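Side-chain contacts in hydrogenase maturation protease HycI (Thermococcus kodakarensis KOD1, PDB 5ZBY), which probably acts as an endopeptidase of the A31 family that trims the C-terminus of a [NiFe] hydrogenase precursor during its maturation: residues H101-L105 with R106-S110; D26-F29 with G30-V33. All coordinates share one frame; numbering follows the deposited sequence.

How the contacts relate
Both contacts sit where a loop runs into a helix. Contact 2 comes first in the chain and leads from the loop after strand 14-18 into helix 29-40. Contact 1 leads from the loop after strand 85-88 into helix 105-116. Their centres lie about 18 Å apart and their nearest atoms about 9 Å apart, so they do not touch. Each has bound EPE, 4-(2-hydroxyethyl)-1-piperazine ethanesulfonic acid, probably from the crystallisation liquor, at its side. The side chain of Leu105 in contact 1 and that of Asp27 in contact 2 each have their nearest atoms about 4 Å from EPE. Contact 1 also gives it a hydrogen bond from Leu105 N. Contact 2 is buried, whereas contact 1 is partly buried.

Contact 1: H101-L105 with R106-S110; sequences HGLPL and RIVAS
The ring of Pro104 meets the side chain of Ile107 at an oblique angle, with CG of Pro104 3.6 Å from CG1 of Ile107. The Ile107 torsion sets this up: CG1 stands beside the backbone N (chi1 -55°), on the side of the proline. Two looser apolar pairs involve Val108. CB of Val108 lies 4.3 Å from CD1 of Leu105, and CG2 of Val108 lies 4.4 Å from CD2 of Leu103. Elsewhere in the chain, Leu103 and Val108 both touch Glu56, while Leu105 reaches Leu122 on strand 119-125.

The arrangement is the N-terminal turn of helix 105-116, with Pro104 at the N-cap position. Leu105 N donates a hydrogen bond to a sulfonate oxygen of EPE.

The backbone bonds of the turn start with a carbonyl shared by two weak donors. Pro104 O receives them from the N of Ile107 and the N of Val108. The next one is regular: Ala109 N donates to Leu105 O at 2.9 Å, and the bond is almost straight (175°). The next carbonyl, Arg106 O, accepts twice. Ser110 N and Ser110 OG approach it from opposite faces of the carbonyl plane, and OG of Ser110 is 2.7 Å from Arg106 O.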
loop_
_atom_site.group_PDB
_atom_site.type_symbol
_atom_site.label_atom_id
_atom_site.label_comp_id
_atom_site.label_asym_id
_atom_site.label_seq_id
_atom_site.Cartn_x
_atom_site.Cartn_y
_atom_site.Cartn_z
ATOM N N HIS A 101 3.363 11.825 -10.080
ATOM C CA HIS A 101 3.697 12.801 -9.054
ATOM C C HIS A 101 4.976 12.370 -8.348
ATOM O O HIS A 101 5.003 11.338 -7.667
ATOM C CB HIS A 101 2.549 12.968 -8.052
ATOM N N GLY A 102 6.010 13.202 -8.426
ATOM C CA GLY A 102 7.331 12.896 -7.900
ATOM C C GLY A 102 8.061 11.742 -8.553
ATOM O O GLY A 102 8.132 11.680 -9.770
ATOM N N LEU A 103 8.619 10.842 -7.753
ATOM C CA LEU A 103 9.278 9.633 -8.207
ATOM C C LEU A 103 8.196 8.597 -8.324
ATOM O O LEU A 103 7.533 8.297 -7.361
ATOM C CB LEU A 103 10.321 9.176 -7.207
ATOM C CG LEU A 103 11.373 8.200 -7.703
ATOM C CD1 LEU A 103 12.185 8.852 -8.780
ATOM C CD2 LEU A 103 12.292 7.814 -6.581
ATOM N N PRO A 104 7.919 8.101 -9.605
ATOM C CA PRO A 104 6.808 7.153 -9.620
ATOM C C PRO A 104 7.080 5.857 -8.889
ATOM O O PRO A 104 8.183 5.410 -8.767
ATOM C CB PRO A 104 6.519 6.925 -11.087
ATOM C CG PRO A 104 7.744 7.195 -11.780
ATOM C CD PRO A 104 8.325 8.344 -11.076
ATOM N N LEU A 105 6.007 5.291 -8.396
ATOM C CA LEU A 105 6.051 4.058 -7.671
ATOM C C LEU A 105 6.579 2.952 -8.571
ATOM O O LEU A 105 7.197 2.034 -8.116
ATOM C CB LEU A 105 4.682 3.742 -7.107
ATOM C CG LEU A 105 4.606 2.518 -6.216
ATOM C CD1 LEU A 105 5.465 2.664 -4.989
ATOM C CD2 LEU A 105 3.195 2.149 -5.823
ATOM N N ARG A 106 6.299 3.036 -9.854
ATOM C CA ARG A 106 6.866 2.046 -10.780
ATOM C C ARG A 106 8.385 1.897 -10.671
ATOM O O ARG A 106 8.929 0.784 -10.751
ATOM C CB ARG A 106 6.508 2.413 -12.238
ATOM C CG ARG A 106 7.042 1.408 -13.268
ATOM C CD ARG A 106 6.484 1.722 -14.706
ATOM N NE ARG A 106 7.048 2.957 -15.209
ATOM C CZ ARG A 106 8.105 3.056 -16.015
ATOM N NH1 ARG A 106 8.748 1.972 -16.462
ATOM N NH2 ARG A 106 8.521 4.255 -16.382
ATOM N N ILE A 107 9.078 3.005 -10.538
ATOM C CA ILE A 107 10.520 2.989 -10.399
ATOM C C ILE A 107 10.962 2.350 -9.093
ATOM O O ILE A 107 11.801 1.501 -9.078
ATOM C CB ILE A 107 11.090 4.402 -10.414
ATOM C CG1 ILE A 107 10.663 5.166 -11.663
ATOM C CG2 ILE A 107 12.589 4.370 -10.286
ATOM C CD1 ILE A 107 10.915 4.455 -12.950
ATOM N N VAL A 108 10.309 2.744 -8.014
ATOM C CA VAL A 108 10.571 2.134 -6.699
ATOM C C VAL A 108 10.361 0.624 -6.735
ATOM O O VAL A 108 11.226 -0.138 -6.316
ATOM C CB VAL A 108 9.687 2.780 -5.611
ATOM C CG1 VAL A 108 9.899 2.066 -4.266
ATOM C CG2 VAL A 108 10.018 4.263 -5.494
ATOM N N ALA A 109 9.201 0.188 -7.211
ATOM C CA ALA A 109 8.833 -1.209 -7.292
ATOM C C ALA A 109 9.770 -2.024 -8.185
ATOM O O ALA A 109 10.101 -3.155 -7.861
ATOM C CB ALA A 109 7.345 -1.325 -7.805
ATOM N N SER A 110 10.170 -1.437 -9.326
ATOM C CA SER A 110 11.104 -2.116 -10.240
ATOM C C SER A 110 12.475 -2.325 -9.581
ATOM O O SER A 110 13.083 -3.380 -9.720
ATOM C CB SER A 110 11.291 -1.315 -11.532
ATOM O OG SER A 110 10.036 -1.176 -12.223
#

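Contact 2: D26-F29 with G30-V33; sequences DDAF and GVLV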
loop_
_atom_site.group_PDB
_atom_site.type_symbol
_atom_site.label_atom_id
_atom_site.label_comp_id
_atom_site.label_asym_id
_atom_site.label_seq_id
_atom_site.Cartn_x
_atom_site.Cartn_y
_atom_site.Cartn_z
ATOM N N ASP A 26 -8.519 12.353 2.531
ATOM C CA ASP A 26 -8.571 10.917 2.206
ATOM C C ASP A 26 -7.208 10.362 1.805
ATOM O O ASP A 26 -7.057 9.132 1.719
ATOM C CB ASP A 26 -9.571 10.674 1.085
ATOM C CG ASP A 26 -11.017 10.888 1.536
ATOM O OD1 ASP A 26 -11.300 10.776 2.742
ATOM O OD2 ASP A 26 -11.877 11.035 0.649
ATOM N N ASP A 27 -6.226 11.217 1.515
ATOM C CA ASP A 27 -4.838 10.734 1.269
ATOM C C ASP A 27 -4.202 10.131 2.510
ATOM O O ASP A 27 -3.107 9.541 2.416
ATOM C CB ASP A 27 -3.956 11.881 0.748
ATOM C CG ASP A 27 -3.938 11.960 -0.758
ATOM O OD1 ASP A 27 -4.516 11.062 -1.404
ATOM O OD2 ASP A 27 -3.329 12.910 -1.308
ATOM N N ALA A 28 -4.893 10.195 3.645
ATOM C CA ALA A 28 -4.404 9.482 4.838
ATOM C C ALA A 28 -4.535 7.970 4.672
ATOM O O ALA A 28 -3.980 7.218 5.453
ATOM C CB ALA A 28 -5.159 9.902 6.064
ATOM N N PHE A 29 -5.337 7.529 3.704
ATOM C CA PHE A 29 -5.702 6.095 3.628
ATOM C C PHE A 29 -4.558 5.098 3.919
ATOM O O PHE A 29 -4.691 4.261 4.811
ATOM C CB PHE A 29 -6.275 5.777 2.254
ATOM C CG PHE A 29 -6.619 4.331 2.081
ATOM C CD1 PHE A 29 -7.741 3.806 2.673
ATOM C CD2 PHE A 29 -5.814 3.523 1.308
ATOM C CE1 PHE A 29 -8.051 2.443 2.537
ATOM C CE2 PHE A 29 -6.122 2.169 1.155
ATOM C CZ PHE A 29 -7.261 1.642 1.777
ATOM N N GLY A 30 -3.457 5.204 3.183
ATOM C CA GLY A 30 -2.403 4.192 3.260
ATOM C C GLY A 30 -1.745 4.187 4.627
ATOM O O GLY A 30 -1.409 3.122 5.157
ATOM N N VAL A 31 -1.556 5.374 5.209
ATOM C CA VAL A 31 -0.911 5.428 6.528
ATOM C C VAL A 31 -1.877 4.944 7.603
ATOM O O VAL A 31 -1.441 4.246 8.553
ATOM C CB VAL A 31 -0.350 6.824 6.846
ATOM C CG1 VAL A 31 0.648 7.183 5.779
ATOM C CG2 VAL A 31 -1.427 7.847 6.931
ATOM N N LEU A 32 -3.175 5.157 7.388
ATOM C CA LEU A 32 -4.157 4.615 8.329
ATOM C C LEU A 32 -4.036 3.105 8.319
ATOM O O LEU A 32 -4.016 2.457 9.396
ATOM C CB LEU A 32 -5.576 5.062 7.957
ATOM C CG LEU A 32 -5.867 6.557 8.185
ATOM C CD1 LEU A 32 -7.224 6.937 7.659
ATOM C CD2 LEU A 32 -5.764 6.881 9.653
ATOM N N VAL A 33 -3.906 2.537 7.117
ATOM C CA VAL A 33 -3.865 1.076 7.022
ATOM C C VAL A 33 -2.624 0.553 7.722
ATOM O O VAL A 33 -2.717 -0.389 8.536
ATOM C CB VAL A 33 -3.903 0.600 5.570
ATOM C CG1 VAL A 33 -3.673 -0.920 5.509
ATOM C CG2 VAL A 33 -5.271 0.898 4.962
HETATM O O HOH W 1 -2.959 7.107 1.194
#
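Ala28 O accepts a hydrogen bond from Leu32 N at 2.9 Å, and Phe29 O one from Val33 N at 3.0 Å, two i to i+4 bonds of the kind that define an alpha-helix. This is the first turn of helix 29-40; residues 26-27 before it belong to a 3-10 segment that begins earlier in the chain. The helix packs beside a mixed sheet and against helix 138-156.

Phe29 and Val33 lie side by side and point the same way. CG of Phe29 is anti to its N (chi1 178°), and the ring runs alongside Val33. CG2 of Val33 sits over one face in a CH-pi contact, 4.0 Å from the centroid of the Phe29 ring and offset toward the rim. Phe29 also touches Val73 and Ala75 of strand 69-75 and Leu147 of helix 138-156. An alanine in place of Phe29 would leave the Val33 methyl without its ring and is likely to open a gap between the helix and these neighbours.

On another side of the turn, CB of Ala28 rests 3.9 Å from CD1 of Leu32. CG2 of Val31 stands between its own backbone N and carbonyl carbon (chi1 -59°), a tight spot only 3.0 Å from Ala28 O. OD2 of Asp27 forms a salt bridge with NE of Arg24. A water joins the two segments: it lies 2.7 Å from Asp27 O, probably as donor, though it has other acceptors in reach, and it accepts from Gly30 N at 2.8 Å.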